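Local structure of Ras GTPase-activating-like protein IQGAP2 (Homo sapiens, 4EZA) at residues A[28-33]-A[41-46]; A[49-54]-A[94-99]; A[81-86]-A[105-110]. The protein is a Ras GTPase-activating-like protein whose domain described here, an atypical phosphoinositide-binding domain, has a pseudo C2 fold and probably binds phosphoinositides at membranes. One frame throughout, in Å; residues are numbered along the deposited sequence.

Overall arrangement
The domain is a single chain with two antiparallel sheets and three helices. Contact 2 is the core contact. Its centre lies about 4 Å from the centre of the chain, and it joins the two sheets through buried aromatic and methionine side chains. Contacts 1 and 3 lie further out, on opposite sides of that centre, and both are partly buried. Contact 1 sets an imidazole against a phenyl ring, whereas contact 3 is wholly aliphatic between two helices. Leu29 of 28-33 packs on both Phe51 of contact 2 and Leu110 of contact 3. Met94 likewise ties 94-99 to Met86 of 81-86.

Contact 1. Residues A[28-33]-A[41-46]; sequences KLHEKG and LQTNQF
His30 meets Phe46 in a T-shaped (edge-to-face) aromatic pair. It joins helix 26-32 of this pseudo C2 domain to the loop between strands 35-38 and 49-55. The edge of the phenyl ring points at the face of the imidazole. The ring centroids are 5.0 Å apart and the planes are inclined at 64°. Phe46 CE2 sits over the centre of the imidazole, 3.6 Å above its plane. The nearest atom pair is Phe46 CE2 and His30 CD2, also 3.6 Å apart. Phe46 CD2 reaches back along the side chain to His30 CB, at 4.0 Å. Thr43 adds a smaller contact through its methyl group, with CG2 4.0 Å from His30 NE2.

The imidazole is anchored by a second partner. His30 ND1 is hydrogen-bonded to Leu35 O, at the start of strand 35-38. The side chain leaves the helix with CG anti to the backbone N (chi1 -169°), which carries the ring out toward the loop. With an alanine here, Phe46 CE2 would probably lose the flat surface under it, and Leu35 O would lose its side-chain donor.

Phe46 is buried, and its ring also packs on Leu35, Asp37 and Ile38. It belongs to a short 3-10 segment, where Phe46 N is bonded to Thr43 O. This turn brings Thr43 back against the phenyl ring. The helix carrying His30 ends soon after it, in a Schellman motif at Gly33. Within the 3-10 turn, Thr43 CA lies 3.6 Å above the plane of the Phe46 ring, offset toward its rim.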
# COMPACT_ATOMS: atom_id res chain seq x y z
N LYS A 28 -0.60 5.59 9.96
CA LYS A 28 -1.49 4.52 10.38
C LYS A 28 -1.03 3.15 9.84
O LYS A 28 -0.99 2.16 10.60
CB LYS A 28 -2.94 4.84 9.96
CG LYS A 28 -3.94 3.74 10.17
CD LYS A 28 -4.12 3.38 11.63
CE LYS A 28 -4.92 4.41 12.38
NZ LYS A 28 -5.29 3.87 13.71
N LEU A 29 -0.65 3.11 8.57
CA LEU A 29 -0.17 1.85 8.01
C LEU A 29 1.12 1.36 8.69
O LEU A 29 1.33 0.17 8.84
CB LEU A 29 0.03 1.97 6.49
CG LEU A 29 -1.27 2.19 5.70
CD1 LEU A 29 -0.90 2.02 4.25
CD2 LEU A 29 -2.37 1.22 6.10
N HIS A 30 1.98 2.30 9.09
CA HIS A 30 3.24 1.99 9.77
C HIS A 30 2.92 1.41 11.16
O HIS A 30 3.45 0.37 11.53
CB HIS A 30 4.02 3.29 9.85
CG HIS A 30 5.46 3.18 10.28
ND1 HIS A 30 6.34 2.21 9.84
CD2 HIS A 30 6.19 4.02 11.04
CE1 HIS A 30 7.53 2.44 10.36
NE2 HIS A 30 7.46 3.52 11.10
N GLU A 31 2.04 2.07 11.91
CA GLU A 31 1.56 1.52 13.19
C GLU A 31 1.02 0.10 13.08
O GLU A 31 1.35 -0.76 13.90
CB GLU A 31 0.49 2.44 13.76
CG GLU A 31 1.05 3.70 14.37
CD GLU A 31 0.02 4.81 14.43
OE1 GLU A 31 -1.20 4.51 14.38
OE2 GLU A 31 0.42 6.00 14.55
N LYS A 32 0.24 -0.16 12.03
CA LYS A 32 -0.40 -1.46 11.81
C LYS A 32 0.57 -2.54 11.35
O LYS A 32 0.26 -3.72 11.40
CB LYS A 32 -1.45 -1.33 10.70
CG LYS A 32 -2.74 -0.65 11.08
CD LYS A 32 -3.65 -0.68 9.87
CE LYS A 32 -5.02 -0.12 10.21
NZ LYS A 32 -6.01 -0.35 9.12
N GLY A 33 1.71 -2.12 10.82
CA GLY A 33 2.69 -3.06 10.28
C GLY A 33 2.59 -3.31 8.80
O GLY A 33 3.39 -4.06 8.23
N LEU A 41 11.92 9.91 3.50
CA LEU A 41 10.95 10.66 4.29
C LEU A 41 11.11 10.36 5.76
O LEU A 41 11.07 9.19 6.17
CB LEU A 41 9.52 10.31 3.87
CG LEU A 41 8.36 11.08 4.48
CD1 LEU A 41 8.40 12.54 4.05
CD2 LEU A 41 7.07 10.44 4.07
N GLN A 42 11.30 11.41 6.56
CA GLN A 42 11.42 11.29 8.01
C GLN A 42 10.14 10.69 8.54
O GLN A 42 9.04 11.02 8.09
CB GLN A 42 11.63 12.65 8.65
CG GLN A 42 13.05 13.15 8.60
CD GLN A 42 13.33 14.24 9.64
OE1 GLN A 42 12.40 14.82 10.22
NE2 GLN A 42 14.60 14.52 9.87
N THR A 43 10.28 9.80 9.51
CA THR A 43 9.14 9.09 10.07
C THR A 43 8.07 10.02 10.62
O THR A 43 6.87 9.76 10.45
CB THR A 43 9.60 8.10 11.13
OG1 THR A 43 10.53 7.21 10.52
CG2 THR A 43 8.44 7.31 11.64
N ASN A 44 8.49 11.12 11.26
CA ASN A 44 7.54 12.09 11.78
C ASN A 44 6.73 12.81 10.70
O ASN A 44 5.81 13.57 11.00
CB ASN A 44 8.20 13.08 12.78
CG ASN A 44 9.13 14.09 12.11
OD1 ASN A 44 9.49 13.98 10.93
ND2 ASN A 44 9.56 15.08 12.88
N GLN A 45 7.07 12.55 9.44
CA GLN A 45 6.37 13.15 8.29
C GLN A 45 5.39 12.18 7.62
O GLN A 45 4.74 12.52 6.63
CB GLN A 45 7.38 13.71 7.27
CG GLN A 45 8.23 14.87 7.81
CD GLN A 45 7.42 16.15 8.04
OE1 GLN A 45 6.71 16.62 7.16
NE2 GLN A 45 7.52 16.70 9.25
N PHE A 46 5.26 10.98 8.19
CA PHE A 46 4.40 9.96 7.60
C PHE A 46 2.92 10.34 7.55
O PHE A 46 2.19 9.85 6.70
CB PHE A 46 4.57 8.62 8.33
CG PHE A 46 5.79 7.82 7.92
CD1 PHE A 46 6.85 8.39 7.22
CD2 PHE A 46 5.87 6.48 8.28
CE1 PHE A 46 7.96 7.64 6.86
CE2 PHE A 46 6.97 5.72 7.94
CZ PHE A 46 8.03 6.30 7.24

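Contact 2. Residues A[49-54]-A[94-99]; sequences VTFDII and MKMFDK
Phe51 of strand 49-55 packs against Phe97 and Met96 of strand 93-97, from one sheet of the domain to the other. All three side chains are buried.

In the aromatic contact, CE1 and CD1 of Phe51 meet CE2 of Phe97. Phe51 CE1 comes within 3.8 Å of Phe97 CE2, which lies at the edge of the Phe51 ring, near its plane. Phe51 CD1 is almost as close to the same atom, at 3.9 Å. The two side chains lie alongside, pointing opposite ways.

The methionine contact is made by a methyl group. Met96 CE stands 4.1 Å from both CE1 and CD1 of Phe51. The Met96 chain starts out extended, then bends at its last torsion (chi3 75°), which turns the methyl toward the ring of Phe51.

Met96 and Phe97 form a classic beta bulge opposite Val100, consistent with two successive side chains both reaching Phe51. The chain turns a corner at Met96. Other side chains extend the packing. Phe51 also rests on Ser66 and Val100, Phe97 on Ser66, and Met96 on Val102.

No hydrogen bond or salt bridge crosses between the two segments. Between them the joining is by apolar side chains. It depends on close fit and burial, with no polar bond to fix direction.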
# COMPACT_ATOMS: atom_id res chain seq x y z
N VAL A 49 1.70 11.65 4.05
CA VAL A 49 1.47 10.71 2.96
C VAL A 49 0.19 9.95 3.22
O VAL A 49 -0.03 9.45 4.33
CB VAL A 49 2.66 9.73 2.79
CG1 VAL A 49 2.31 8.61 1.83
CG2 VAL A 49 3.89 10.50 2.31
N THR A 50 -0.64 9.84 2.19
CA THR A 50 -1.88 9.06 2.28
C THR A 50 -1.92 8.09 1.12
O THR A 50 -1.35 8.34 0.06
CB THR A 50 -3.13 9.97 2.32
OG1 THR A 50 -3.16 10.69 3.55
CG2 THR A 50 -4.42 9.18 2.20
N PHE A 51 -2.57 6.96 1.35
CA PHE A 51 -2.82 5.98 0.30
C PHE A 51 -4.31 5.79 0.15
O PHE A 51 -4.99 5.56 1.14
CB PHE A 51 -2.16 4.65 0.64
CG PHE A 51 -0.69 4.76 0.81
CD1 PHE A 51 0.15 4.77 -0.31
CD2 PHE A 51 -0.13 4.88 2.08
CE1 PHE A 51 1.53 4.93 -0.15
CE2 PHE A 51 1.23 5.02 2.24
CZ PHE A 51 2.06 5.04 1.13
N ASP A 52 -4.80 5.96 -1.08
CA ASP A 52 -6.21 5.74 -1.41
C ASP A 52 -6.31 4.38 -2.06
O ASP A 52 -5.56 4.11 -3.01
CB ASP A 52 -6.74 6.78 -2.42
CG ASP A 52 -6.88 8.19 -1.84
OD1 ASP A 52 -6.63 8.39 -0.63
OD2 ASP A 52 -7.25 9.10 -2.62
N ILE A 53 -7.22 3.54 -1.58
CA ILE A 53 -7.43 2.21 -2.15
C ILE A 53 -8.77 2.18 -2.84
O ILE A 53 -9.79 2.39 -2.19
CB ILE A 53 -7.44 1.10 -1.09
CG1 ILE A 53 -6.26 1.22 -0.12
CG2 ILE A 53 -7.54 -0.27 -1.77
CD1 ILE A 53 -4.90 1.07 -0.69
N ILE A 54 -8.77 1.90 -4.13
CA ILE A 54 -10.01 1.91 -4.91
C ILE A 54 -10.20 0.57 -5.62
O ILE A 54 -9.28 0.06 -6.27
CB ILE A 54 -10.01 3.07 -5.93
CG1 ILE A 54 -9.15 4.24 -5.42
CG2 ILE A 54 -11.44 3.53 -6.20
CD1 ILE A 54 -8.36 4.99 -6.50
N MET A 94 7.48 -6.11 -0.10
CA MET A 94 7.56 -5.65 -1.47
C MET A 94 7.59 -4.14 -1.52
O MET A 94 7.04 -3.47 -0.64
CB MET A 94 6.39 -6.20 -2.27
CG MET A 94 5.05 -5.74 -1.79
SD MET A 94 3.71 -6.47 -2.73
CE MET A 94 4.16 -6.02 -4.31
N LYS A 95 8.24 -3.60 -2.55
CA LYS A 95 8.24 -2.16 -2.80
C LYS A 95 7.03 -1.83 -3.66
O LYS A 95 7.10 -1.92 -4.89
CB LYS A 95 9.54 -1.74 -3.50
CG LYS A 95 10.78 -1.88 -2.64
CD LYS A 95 10.78 -0.95 -1.42
CE LYS A 95 11.23 0.46 -1.74
NZ LYS A 95 12.71 0.67 -1.78
N MET A 96 5.91 -1.51 -3.00
CA MET A 96 4.63 -1.24 -3.65
C MET A 96 4.74 0.02 -4.52
O MET A 96 4.12 0.09 -5.61
CB MET A 96 3.54 -1.08 -2.58
CG MET A 96 2.16 -0.66 -3.06
SD MET A 96 0.98 -0.60 -1.71
CE MET A 96 1.45 0.90 -0.87
N PHE A 97 5.54 0.97 -4.06
CA PHE A 97 6.00 2.09 -4.87
C PHE A 97 7.51 2.13 -4.75
O PHE A 97 8.08 1.45 -3.91
CB PHE A 97 5.38 3.41 -4.42
CG PHE A 97 3.89 3.45 -4.57
CD1 PHE A 97 3.31 3.62 -5.83
CD2 PHE A 97 3.06 3.31 -3.47
CE1 PHE A 97 1.93 3.68 -5.97
CE2 PHE A 97 1.65 3.35 -3.62
CZ PHE A 97 1.10 3.54 -4.88
N ASP A 98 8.17 2.90 -5.62
CA ASP A 98 9.63 2.94 -5.67
C ASP A 98 10.26 3.13 -4.28
O ASP A 98 11.26 2.50 -3.98
CB ASP A 98 10.12 4.04 -6.63
CG ASP A 98 10.37 3.51 -8.04
OD1 ASP A 98 10.34 2.28 -8.26
OD2 ASP A 98 10.61 4.35 -8.95
N LYS A 99 9.64 3.96 -3.46
CA LYS A 99 10.18 4.31 -2.14
C LYS A 99 9.37 3.71 -0.99
O LYS A 99 9.70 3.96 0.17
CB LYS A 99 10.22 5.84 -1.98
CG LYS A 99 11.15 6.59 -2.97
CD LYS A 99 11.46 8.05 -2.54
CE LYS A 99 10.31 9.05 -2.84
NZ LYS A 99 10.72 10.52 -2.86

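Contact 3. Residues A[81-86]-A[105-110]; sequences QDLLQM and NLLIYL
Leu83 and Leu84 on helix 80-88 pack against Leu107 and Ile108 on helix 104-112, forming an antiparallel helix pair. The axes of the segments 81-86 and 105-110 approach to 10.1 Å, with 150° between their N-to-C directions.

Leu83 comes first along 81-86. Its CB lies 3.8 Å from Ile108 CG1. Leu83 CD1 continues to Leu107 CD2, at 4.3 Å. The same leucine touches Met94 of strand 93-97, so it bridges the helix pair and the neighbouring sheet.

Leu84 follows and contributes with the end of its side chain. Its CD2 reaches Ile108 CD1, again at 4.3 Å.

Ile108 thus meets both Leu83 and Leu84. Its CG1 is anti to the carbonyl carbon (chi1 -69°), and this branch carries CD1 to the backbone of the facing helix. Ile80 and Gln87 pack on Ile108 too. At the flank, Asn105 OD1 is hydrogen-bonded to Gln87 NE2, a polar link beside the aliphatic contact. The methyl at the end of the isoleucine, CD1, rests 3.8 Å from Leu83 O.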
# COMPACT_ATOMS: atom_id res chain seq x y z
N GLN A 81 -4.19 -12.30 -7.12
CA GLN A 81 -3.56 -13.59 -7.45
C GLN A 81 -2.05 -13.45 -7.37
O GLN A 81 -1.35 -14.36 -6.91
CB GLN A 81 -3.95 -14.10 -8.83
CG GLN A 81 -5.39 -14.47 -9.04
CD GLN A 81 -5.54 -15.42 -10.20
OE1 GLN A 81 -5.26 -15.07 -11.35
NE2 GLN A 81 -5.98 -16.65 -9.90
N ASP A 82 -1.53 -12.30 -7.81
CA ASP A 82 -0.07 -12.08 -7.75
C ASP A 82 0.40 -11.98 -6.31
O ASP A 82 1.44 -12.56 -5.94
CB ASP A 82 0.33 -10.81 -8.49
CG ASP A 82 0.19 -10.91 -9.99
OD1 ASP A 82 0.20 -12.03 -10.54
OD2 ASP A 82 0.07 -9.84 -10.62
N LEU A 83 -0.35 -11.26 -5.50
CA LEU A 83 -0.01 -11.13 -4.09
C LEU A 83 -0.06 -12.47 -3.37
O LEU A 83 0.82 -12.78 -2.57
CB LEU A 83 -0.95 -10.15 -3.41
CG LEU A 83 -0.85 -8.70 -3.90
CD1 LEU A 83 -1.85 -7.83 -3.11
CD2 LEU A 83 0.57 -8.11 -3.81
N LEU A 84 -1.08 -13.27 -3.68
CA LEU A 84 -1.13 -14.61 -3.08
C LEU A 84 0.04 -15.49 -3.50
O LEU A 84 0.57 -16.27 -2.70
CB LEU A 84 -2.45 -15.30 -3.37
CG LEU A 84 -3.63 -14.75 -2.59
CD1 LEU A 84 -4.90 -15.30 -3.20
CD2 LEU A 84 -3.53 -15.14 -1.13
N GLN A 85 0.46 -15.36 -4.76
CA GLN A 85 1.59 -16.12 -5.25
C GLN A 85 2.85 -15.73 -4.47
O GLN A 85 3.62 -16.61 -4.05
CB GLN A 85 1.80 -15.90 -6.74
CG GLN A 85 2.88 -16.80 -7.27
CD GLN A 85 3.31 -16.46 -8.65
OE1 GLN A 85 2.48 -16.23 -9.54
NE2 GLN A 85 4.63 -16.43 -8.87
N MET A 86 3.04 -14.42 -4.26
CA MET A 86 4.17 -13.95 -3.46
C MET A 86 4.15 -14.60 -2.09
O MET A 86 5.18 -15.09 -1.62
CB MET A 86 4.09 -12.44 -3.27
CG MET A 86 4.37 -11.70 -4.53
SD MET A 86 4.30 -9.93 -4.20
CE MET A 86 4.24 -9.35 -5.89
N ASN A 105 1.56 -9.97 3.47
CA ASN A 105 0.43 -10.57 4.18
C ASN A 105 -0.53 -9.53 4.69
O ASN A 105 -1.75 -9.68 4.54
CB ASN A 105 0.89 -11.49 5.31
CG ASN A 105 1.38 -12.85 4.78
OD1 ASN A 105 1.32 -13.13 3.57
ND2 ASN A 105 1.84 -13.69 5.69
N LEU A 106 -0.00 -8.47 5.30
CA LEU A 106 -0.87 -7.45 5.87
C LEU A 106 -1.50 -6.57 4.79
O LEU A 106 -2.61 -6.08 4.99
CB LEU A 106 -0.12 -6.62 6.92
CG LEU A 106 0.33 -7.47 8.11
CD1 LEU A 106 1.11 -6.56 9.04
CD2 LEU A 106 -0.85 -8.09 8.87
N LEU A 107 -0.81 -6.41 3.66
CA LEU A 107 -1.39 -5.72 2.52
C LEU A 107 -2.59 -6.51 1.97
O LEU A 107 -3.62 -5.92 1.68
CB LEU A 107 -0.35 -5.48 1.44
CG LEU A 107 -0.88 -4.75 0.21
CD1 LEU A 107 -1.33 -3.34 0.54
CD2 LEU A 107 0.22 -4.81 -0.84
N ILE A 108 -2.46 -7.83 1.85
CA ILE A 108 -3.57 -8.66 1.37
C ILE A 108 -4.79 -8.44 2.27
O ILE A 108 -5.91 -8.21 1.78
CB ILE A 108 -3.16 -10.13 1.31
CG1 ILE A 108 -2.13 -10.35 0.20
CG2 ILE A 108 -4.40 -11.01 1.04
CD1 ILE A 108 -1.42 -11.68 0.29
N TYR A 109 -4.57 -8.46 3.59
CA TYR A 109 -5.66 -8.26 4.55
C TYR A 109 -6.26 -6.86 4.41
O TYR A 109 -7.49 -6.70 4.44
CB TYR A 109 -5.16 -8.51 5.98
CG TYR A 109 -6.16 -8.17 7.10
CD1 TYR A 109 -7.08 -9.12 7.53
CD2 TYR A 109 -6.17 -6.91 7.71
CE1 TYR A 109 -8.00 -8.83 8.54
CE2 TYR A 109 -7.09 -6.62 8.72
CZ TYR A 109 -8.00 -7.58 9.13
OH TYR A 109 -8.92 -7.31 10.13
N LEU A 110 -5.41 -5.84 4.31
CA LEU A 110 -5.87 -4.47 4.14
C LEU A 110 -6.79 -4.34 2.92
O LEU A 110 -7.84 -3.68 2.98
CB LEU A 110 -4.68 -3.52 4.02
CG LEU A 110 -5.01 -2.04 4.07
CD1 LEU A 110 -5.25 -1.64 5.49
CD2 LEU A 110 -3.89 -1.23 3.48